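Local coordinates for glyoxalase family protein (Bacillus cereus, PDB 1ZSW) that binds a zinc ion and belongs to the glyoxalase/dioxygenase (vicinal oxygen chelate) superfamily, though its reaction is not established, at residues L257-S271 with I274-S288. Sequence-based numbering, arbitrary orientation.
Sequences LAYWEEQVKQRGFHS and IIDRFYFKSLYFRES
Apolar contacts gather at one end of this interface, where L257 meets I274 tip to tip (CD2 to I274 CG2, 3.7 Å) and its other methyl, CD1, slides past L283 CD2. That same L283 methyl lies 3.5 Å from E261 CB. L283 points toward the helix, with CG held between backbone N and carbonyl carbon (chi1 71°), and rests CD2 against E261.

Aromatic contacts occupy the other end. V264 sets CG2 over one face of F285, 4.2 Å from the ring centroid, a CH-pi contact. The planes of F269 and F285 are 27° apart. Their strong offset, with centroids separated by 5.7 Å, leaves little face-to-face overlap. E287 CA makes an off-centre CH-pi approach to the F269 ring.

No direct hydrogen bond spans the segments; water does that work. One water joins E261 OE1 to I274 N, and two others link H270 N to R286 O and H270 O to R286 N. S271 OG donates to E261 OE2 (2.9 Å), which ties the turn back to the helix, and is also hydrogen-bonded with G273 N; S271 CA makes a CA-H...O contact with Y284 O.

After a Schellman motif at G268, the chain passes through strand 275-276 and a tight turn into 280-286, which runs the same way as helix 257-266 (7° between axes, 9.3 Å apart). Strand 244-251, helix 254-266 and strands 275-276, 280-286 and 292-300 form the beta-alpha-beta-beta-beta module of the vicinal oxygen chelate fold. The helix packs on one sheet face; on the other, the zinc side, S282 OG hydrogen-bonds OE2 of the zinc ligand E294. Helix 191-201 touches F269 and E287.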
loop_
_atom_site.group_PDB
_atom_site.type_symbol
_atom_site.label_atom_id
_atom_site.label_comp_id
_atom_site.label_asym_id
_atom_site.label_seq_id
_atom_site.Cartn_x
_atom_site.Cartn_y
_atom_site.Cartn_z
ATOM N N LEU A 257 -7.343 16.869 -0.856
ATOM C CA LEU A 257 -6.617 16.559 0.391
ATOM C C LEU A 257 -7.083 17.486 1.527
ATOM O O LEU A 257 -7.369 17.048 2.633
ATOM C CB LEU A 257 -5.108 16.658 0.171
ATOM C CG LEU A 257 -4.245 16.358 1.395
ATOM C CD1 LEU A 257 -4.439 14.889 1.754
ATOM C CD2 LEU A 257 -2.775 16.567 1.068
ATOM N N ALA A 258 -7.214 18.786 1.235
ATOM C CA ALA A 258 -7.708 19.714 2.262
ATOM C C ALA A 258 -9.135 19.408 2.728
ATOM O O ALA A 258 -9.446 19.524 3.905
ATOM C CB ALA A 258 -7.620 21.162 1.770
ATOM N N TYR A 259 -9.985 18.992 1.787
ATOM C CA TYR A 259 -11.331 18.572 2.112
ATOM C C TYR A 259 -11.320 17.413 3.102
ATOM O O TYR A 259 -11.998 17.452 4.124
ATOM C CB TYR A 259 -12.106 18.196 0.848
ATOM C CG TYR A 259 -13.372 17.428 1.155
ATOM C CD1 TYR A 259 -13.380 16.030 1.119
ATOM C CD2 TYR A 259 -14.553 18.085 1.503
ATOM C CE1 TYR A 259 -14.510 15.283 1.419
ATOM C CE2 TYR A 259 -15.723 17.340 1.812
ATOM C CZ TYR A 259 -15.700 15.939 1.748
ATOM O OH TYR A 259 -16.827 15.185 2.053
ATOM N N TRP A 260 -10.486 16.408 2.826
ATOM C CA TRP A 260 -10.416 15.244 3.704
ATOM C C TRP A 260 -9.814 15.565 5.057
ATOM O O TRP A 260 -10.239 15.008 6.043
ATOM C CB TRP A 260 -9.680 14.079 3.023
ATOM C CG TRP A 260 -10.485 13.474 1.893
ATOM C CD1 TRP A 260 -10.170 13.478 0.576
ATOM C CD2 TRP A 260 -11.772 12.839 2.005
ATOM N NE1 TRP A 260 -11.174 12.859 -0.160
ATOM C CE2 TRP A 260 -12.169 12.465 0.694
ATOM C CE3 TRP A 260 -12.639 12.596 3.067
ATOM C CZ2 TRP A 260 -13.392 11.816 0.432
ATOM C CZ3 TRP A 260 -13.859 11.926 2.813
ATOM C CH2 TRP A 260 -14.221 11.575 1.486
ATOM N N GLU A 261 -8.851 16.483 5.092
ATOM C CA GLU A 261 -8.322 16.919 6.372
ATOM C C GLU A 261 -9.420 17.473 7.244
ATOM O O GLU A 261 -9.529 17.124 8.401
ATOM C CB GLU A 261 -7.219 17.944 6.246
ATOM C CG GLU A 261 -6.712 18.271 7.638
ATOM C CD GLU A 261 -5.416 19.015 7.638
ATOM O OE1 GLU A 261 -5.214 19.874 6.755
ATOM O OE2 GLU A 261 -4.601 18.706 8.529
ATOM N N GLU A 262 -10.265 18.321 6.656
ATOM C CA GLU A 262 -11.430 18.827 7.376
ATOM C C GLU A 262 -12.391 17.732 7.856
ATOM O O GLU A 262 -12.827 17.734 9.006
ATOM C CB GLU A 262 -12.163 19.820 6.492
ATOM C CG GLU A 262 -13.362 20.433 7.144
ATOM C CD GLU A 262 -13.028 21.504 8.177
ATOM O OE1 GLU A 262 -11.815 21.760 8.442
ATOM O OE2 GLU A 262 -14.012 22.094 8.716
ATOM N N GLN A 263 -12.724 16.774 6.994
ATOM C CA GLN A 263 -13.585 15.672 7.422
ATOM C C GLN A 263 -13.055 14.843 8.584
ATOM O O GLN A 263 -13.797 14.463 9.499
ATOM C CB GLN A 263 -13.907 14.756 6.221
ATOM C CG GLN A 263 -14.558 15.500 5.063
ATOM C CD GLN A 263 -15.849 16.204 5.485
ATOM O OE1 GLN A 263 -15.997 17.418 5.324
ATOM N NE2 GLN A 263 -16.779 15.443 6.025
ATOM N N VAL A 264 -11.757 14.563 8.541
ATOM C CA VAL A 264 -11.081 13.800 9.573
ATOM C C VAL A 264 -11.125 14.533 10.911
ATOM O O VAL A 264 -11.451 13.941 11.931
ATOM C CB VAL A 264 -9.647 13.507 9.118
ATOM C CG1 VAL A 264 -8.766 13.053 10.254
ATOM C CG2 VAL A 264 -9.735 12.480 7.956
ATOM N N LYS A 265 -10.858 15.825 10.870
ATOM C CA LYS A 265 -10.885 16.662 12.078
ATOM C C LYS A 265 -12.290 16.708 12.693
ATOM O O LYS A 265 -12.461 16.640 13.916
ATOM C CB LYS A 265 -10.438 18.080 11.727
ATOM C CG LYS A 265 -8.946 18.257 11.554
ATOM C CD LYS A 265 -8.583 19.745 11.585
ATOM C CE LYS A 265 -7.092 19.911 11.466
ATOM N NZ LYS A 265 -6.674 21.330 11.245
ATOM N N GLN A 266 -13.312 16.812 11.845
ATOM C CA GLN A 266 -14.698 16.876 12.333
ATOM C C GLN A 266 -15.107 15.620 13.051
ATOM O O GLN A 266 -15.969 15.659 13.916
ATOM C CB GLN A 266 -15.705 17.173 11.207
ATOM C CG GLN A 266 -15.473 18.496 10.465
ATOM C CD GLN A 266 -15.621 19.763 11.322
ATOM O OE1 GLN A 266 -15.953 19.716 12.512
ATOM N NE2 GLN A 266 -15.361 20.918 10.689
ATOM N N ARG A 267 -14.489 14.485 12.711
ATOM C CA ARG A 267 -14.820 13.224 13.377
ATOM C C ARG A 267 -13.905 12.955 14.597
ATOM O O ARG A 267 -13.991 11.912 15.255
ATOM C CB ARG A 267 -14.787 12.057 12.372
ATOM C CG ARG A 267 -15.446 12.319 10.983
ATOM C CD ARG A 267 -16.918 12.630 11.036
ATOM N NE ARG A 267 -17.626 12.353 9.782
ATOM C CZ ARG A 267 -17.503 13.061 8.657
ATOM N NH1 ARG A 267 -16.655 14.084 8.578
ATOM N NH2 ARG A 267 -18.234 12.737 7.595
ATOM N N GLY A 268 -13.059 13.927 14.920
ATOM C CA GLY A 268 -12.343 13.937 16.212
ATOM C C GLY A 268 -11.026 13.208 16.124
ATOM O O GLY A 268 -10.301 13.041 17.129
ATOM N N PHE A 269 -10.691 12.770 14.922
ATOM C CA PHE A 269 -9.364 12.235 14.719
ATOM C C PHE A 269 -8.354 13.388 14.665
ATOM O O PHE A 269 -8.679 14.536 14.279
ATOM C CB PHE A 269 -9.288 11.385 13.445
ATOM C CG PHE A 269 -10.177 10.165 13.486
ATOM C CD1 PHE A 269 -10.981 9.838 12.407
ATOM C CD2 PHE A 269 -10.202 9.345 14.612
ATOM C CE1 PHE A 269 -11.806 8.702 12.448
ATOM C CE2 PHE A 269 -11.034 8.226 14.655
ATOM C CZ PHE A 269 -11.824 7.907 13.547
ATOM N N HIS A 270 -7.116 13.062 14.970
ATOM C CA HIS A 270 -6.060 14.041 15.055
ATOM C C HIS A 270 -5.160 13.893 13.835
ATOM O O HIS A 270 -4.485 12.876 13.682
ATOM C CB HIS A 270 -5.300 13.831 16.360
ATOM C CG HIS A 270 -6.011 14.388 17.556
ATOM N ND1 HIS A 270 -7.296 14.030 17.897
ATOM C CD2 HIS A 270 -5.618 15.297 18.480
ATOM C CE1 HIS A 270 -7.664 14.684 18.983
ATOM N NE2 HIS A 270 -6.661 15.458 19.358
ATOM N N SER A 271 -5.176 14.909 12.969
ATOM C CA SER A 271 -4.464 14.864 11.704
ATOM C C SER A 271 -3.024 15.295 11.961
ATOM O O SER A 271 -2.793 16.155 12.804
ATOM C CB SER A 271 -5.089 15.849 10.749
ATOM O OG SER A 271 -4.230 16.113 9.663
ATOM N N ILE A 274 -1.134 18.573 6.665
ATOM C CA ILE A 274 -0.618 18.266 5.333
ATOM C C ILE A 274 0.890 18.447 5.312
ATOM O O ILE A 274 1.410 19.519 5.686
ATOM C CB ILE A 274 -1.323 19.102 4.243
ATOM C CG1 ILE A 274 -2.809 18.697 4.237
ATOM C CG2 ILE A 274 -0.624 18.940 2.873
ATOM C CD1 ILE A 274 -3.750 19.572 3.356
ATOM N N ILE A 275 1.591 17.400 4.888
ATOM C CA ILE A 275 3.056 17.421 4.763
ATOM C C ILE A 275 3.449 17.177 3.298
ATOM O O ILE A 275 2.919 16.287 2.642
ATOM C CB ILE A 275 3.670 16.308 5.622
ATOM C CG1 ILE A 275 3.316 16.482 7.112
ATOM C CG2 ILE A 275 5.203 16.232 5.406
ATOM C CD1 ILE A 275 3.413 15.192 7.928
ATOM N N ASP A 276 4.359 17.986 2.771
ATOM C CA ASP A 276 4.858 17.779 1.429
ATOM C C ASP A 276 5.947 16.712 1.439
ATOM O O ASP A 276 7.014 16.874 2.064
ATOM C CB ASP A 276 5.361 19.094 0.831
ATOM C CG ASP A 276 5.642 18.978 -0.641
ATOM O OD1 ASP A 276 5.636 17.839 -1.167
ATOM O OD2 ASP A 276 5.881 20.026 -1.281
ATOM N N ARG A 277 5.638 15.581 0.793
ATOM C CA ARG A 277 6.542 14.446 0.733
ATOM C C ARG A 277 7.303 14.441 -0.592
ATOM O O ARG A 277 7.963 13.447 -0.927
ATOM C CB ARG A 277 5.766 13.134 0.937
ATOM C CG ARG A 277 5.196 12.934 2.357
ATOM C CD ARG A 277 6.265 13.018 3.438
ATOM N NE ARG A 277 5.890 12.339 4.689
ATOM C CZ ARG A 277 6.558 12.476 5.836
ATOM N NH1 ARG A 277 7.599 13.319 5.907
ATOM N NH2 ARG A 277 6.166 11.816 6.927
ATOM N N PHE A 278 7.239 15.576 -1.291
ATOM C CA PHE A 278 7.880 15.809 -2.585
ATOM C C PHE A 278 7.183 15.093 -3.742
ATOM O O PHE A 278 6.675 15.740 -4.665
ATOM C CB PHE A 278 9.398 15.532 -2.542
ATOM C CG PHE A 278 10.150 16.094 -3.720
ATOM C CD1 PHE A 278 10.177 17.462 -3.960
ATOM C CD2 PHE A 278 10.847 15.253 -4.572
ATOM C CE1 PHE A 278 10.873 17.983 -5.047
ATOM C CE2 PHE A 278 11.551 15.768 -5.658
ATOM C CZ PHE A 278 11.556 17.132 -5.894
ATOM N N TYR A 279 7.115 13.766 -3.662
ATOM C CA TYR A 279 6.485 12.971 -4.703
ATOM C C TYR A 279 4.954 13.041 -4.613
ATOM O O TYR A 279 4.263 12.635 -5.548
ATOM C CB TYR A 279 6.970 11.540 -4.596
ATOM C CG TYR A 279 8.486 11.475 -4.470
ATOM C CD1 TYR A 279 9.081 10.976 -3.312
ATOM C CD2 TYR A 279 9.314 11.949 -5.501
ATOM C CE1 TYR A 279 10.466 10.910 -3.187
ATOM C CE2 TYR A 279 10.696 11.897 -5.384
ATOM C CZ TYR A 279 11.267 11.377 -4.225
ATOM O OH TYR A 279 12.647 11.327 -4.084
ATOM N N PHE A 280 4.456 13.568 -3.490
ATOM C CA PHE A 280 3.032 13.819 -3.260
ATOM C C PHE A 280 2.893 14.628 -1.977
ATOM O O PHE A 280 3.860 14.714 -1.183
ATOM C CB PHE A 280 2.249 12.475 -3.139
ATOM C CG PHE A 280 2.882 11.465 -2.182
ATOM C CD1 PHE A 280 2.646 11.539 -0.793
ATOM C CD2 PHE A 280 3.685 10.422 -2.678
ATOM C CE1 PHE A 280 3.214 10.586 0.101
ATOM C CE2 PHE A 280 4.272 9.468 -1.779
ATOM C CZ PHE A 280 4.014 9.579 -0.386
ATOM N N LYS A 281 1.706 15.195 -1.733
ATOM C CA LYS A 281 1.401 15.745 -0.419
ATOM C C LYS A 281 0.451 14.780 0.307
ATOM O O LYS A 281 -0.348 14.073 -0.337
ATOM C CB LYS A 281 0.782 17.140 -0.502
ATOM C CG LYS A 281 1.633 18.186 -1.258
ATOM C CD LYS A 281 1.075 19.564 -0.831
ATOM C CE LYS A 281 1.719 20.753 -1.571
ATOM N NZ LYS A 281 1.547 20.641 -3.024
ATOM N N SER A 282 0.558 14.729 1.615
ATOM C CA SER A 282 -0.275 13.796 2.365
ATOM C C SER A 282 -0.555 14.249 3.778
ATOM O O SER A 282 0.111 15.185 4.294
ATOM C CB SER A 282 0.391 12.455 2.349
ATOM O OG SER A 282 1.497 12.424 3.217
ATOM N N LEU A 283 -1.489 13.558 4.425
ATOM C CA LEU A 283 -1.689 13.715 5.834
ATOM C C LEU A 283 -1.919 12.340 6.425
ATOM O O LEU A 283 -2.306 11.410 5.693
ATOM C CB LEU A 283 -2.867 14.641 6.119
ATOM C CG LEU A 283 -4.252 14.089 5.809
ATOM C CD1 LEU A 283 -4.894 13.312 6.930
ATOM C CD2 LEU A 283 -5.142 15.304 5.455
ATOM N N TYR A 284 -1.588 12.196 7.691
ATOM C CA TYR A 284 -1.776 10.920 8.388
ATOM C C TYR A 284 -2.770 11.072 9.533
ATOM O O TYR A 284 -2.856 12.103 10.199
ATOM C CB TYR A 284 -0.442 10.452 8.998
ATOM C CG TYR A 284 0.690 10.289 7.998
ATOM C CD1 TYR A 284 1.097 9.020 7.536
ATOM C CD2 TYR A 284 1.350 11.427 7.497
ATOM C CE1 TYR A 284 2.176 8.939 6.618
ATOM C CE2 TYR A 284 2.372 11.353 6.591
ATOM C CZ TYR A 284 2.782 10.120 6.150
ATOM O OH TYR A 284 3.823 10.167 5.235
ATOM N N PHE A 285 -3.508 10.003 9.823
ATOM C CA PHE A 285 -4.359 9.987 11.016
ATOM C C PHE A 285 -4.526 8.549 11.434
ATOM O O PHE A 285 -4.441 7.631 10.576
ATOM C CB PHE A 285 -5.742 10.657 10.769
ATOM C CG PHE A 285 -6.676 9.845 9.881
ATOM C CD1 PHE A 285 -7.648 9.014 10.442
ATOM C CD2 PHE A 285 -6.539 9.887 8.505
ATOM C CE1 PHE A 285 -8.493 8.259 9.597
ATOM C CE2 PHE A 285 -7.389 9.152 7.671
ATOM C CZ PHE A 285 -8.347 8.336 8.237
ATOM N N ARG A 286 -4.739 8.337 12.728
ATOM C CA ARG A 286 -5.044 6.991 13.245
ATOM C C ARG A 286 -6.516 6.917 13.565
ATOM O O ARG A 286 -7.106 7.885 14.118
ATOM C CB ARG A 286 -4.246 6.720 14.510
ATOM C CG ARG A 286 -2.889 6.309 14.256
ATOM C CD ARG A 286 -2.228 5.655 15.465
ATOM N NE ARG A 286 -0.803 5.627 15.192
ATOM C CZ ARG A 286 -0.131 4.631 14.623
ATOM N NH1 ARG A 286 -0.729 3.493 14.273
ATOM N NH2 ARG A 286 1.177 4.777 14.407
ATOM N N GLU A 287 -7.136 5.793 13.214
ATOM C CA GLU A 287 -8.552 5.642 13.577
ATOM C C GLU A 287 -8.723 4.973 14.950
ATOM O O GLU A 287 -7.750 4.728 15.657
ATOM C CB GLU A 287 -9.381 5.013 12.460
ATOM C CG GLU A 287 -8.942 3.668 11.970
ATOM C CD GLU A 287 -9.146 2.588 13.023
ATOM O OE1 GLU A 287 -10.314 2.160 13.268
ATOM O OE2 GLU A 287 -8.120 2.186 13.613
ATOM N N SER A 288 -9.975 4.680 15.296
ATOM C CA SER A 288 -10.328 4.192 16.623
ATOM C C SER A 288 -9.498 2.985 17.093
ATOM O O SER A 288 -9.156 2.896 18.268
ATOM C CB SER A 288 -11.830 3.832 16.668
ATOM O OG SER A 288 -12.620 4.760 15.924
HETATM O O HOH W 1 -2.486 21.034 7.062
HETATM O O HOH W 2 -6.895 10.135 15.964
HETATM O O HOH W 3 -4.420 10.360 14.809
#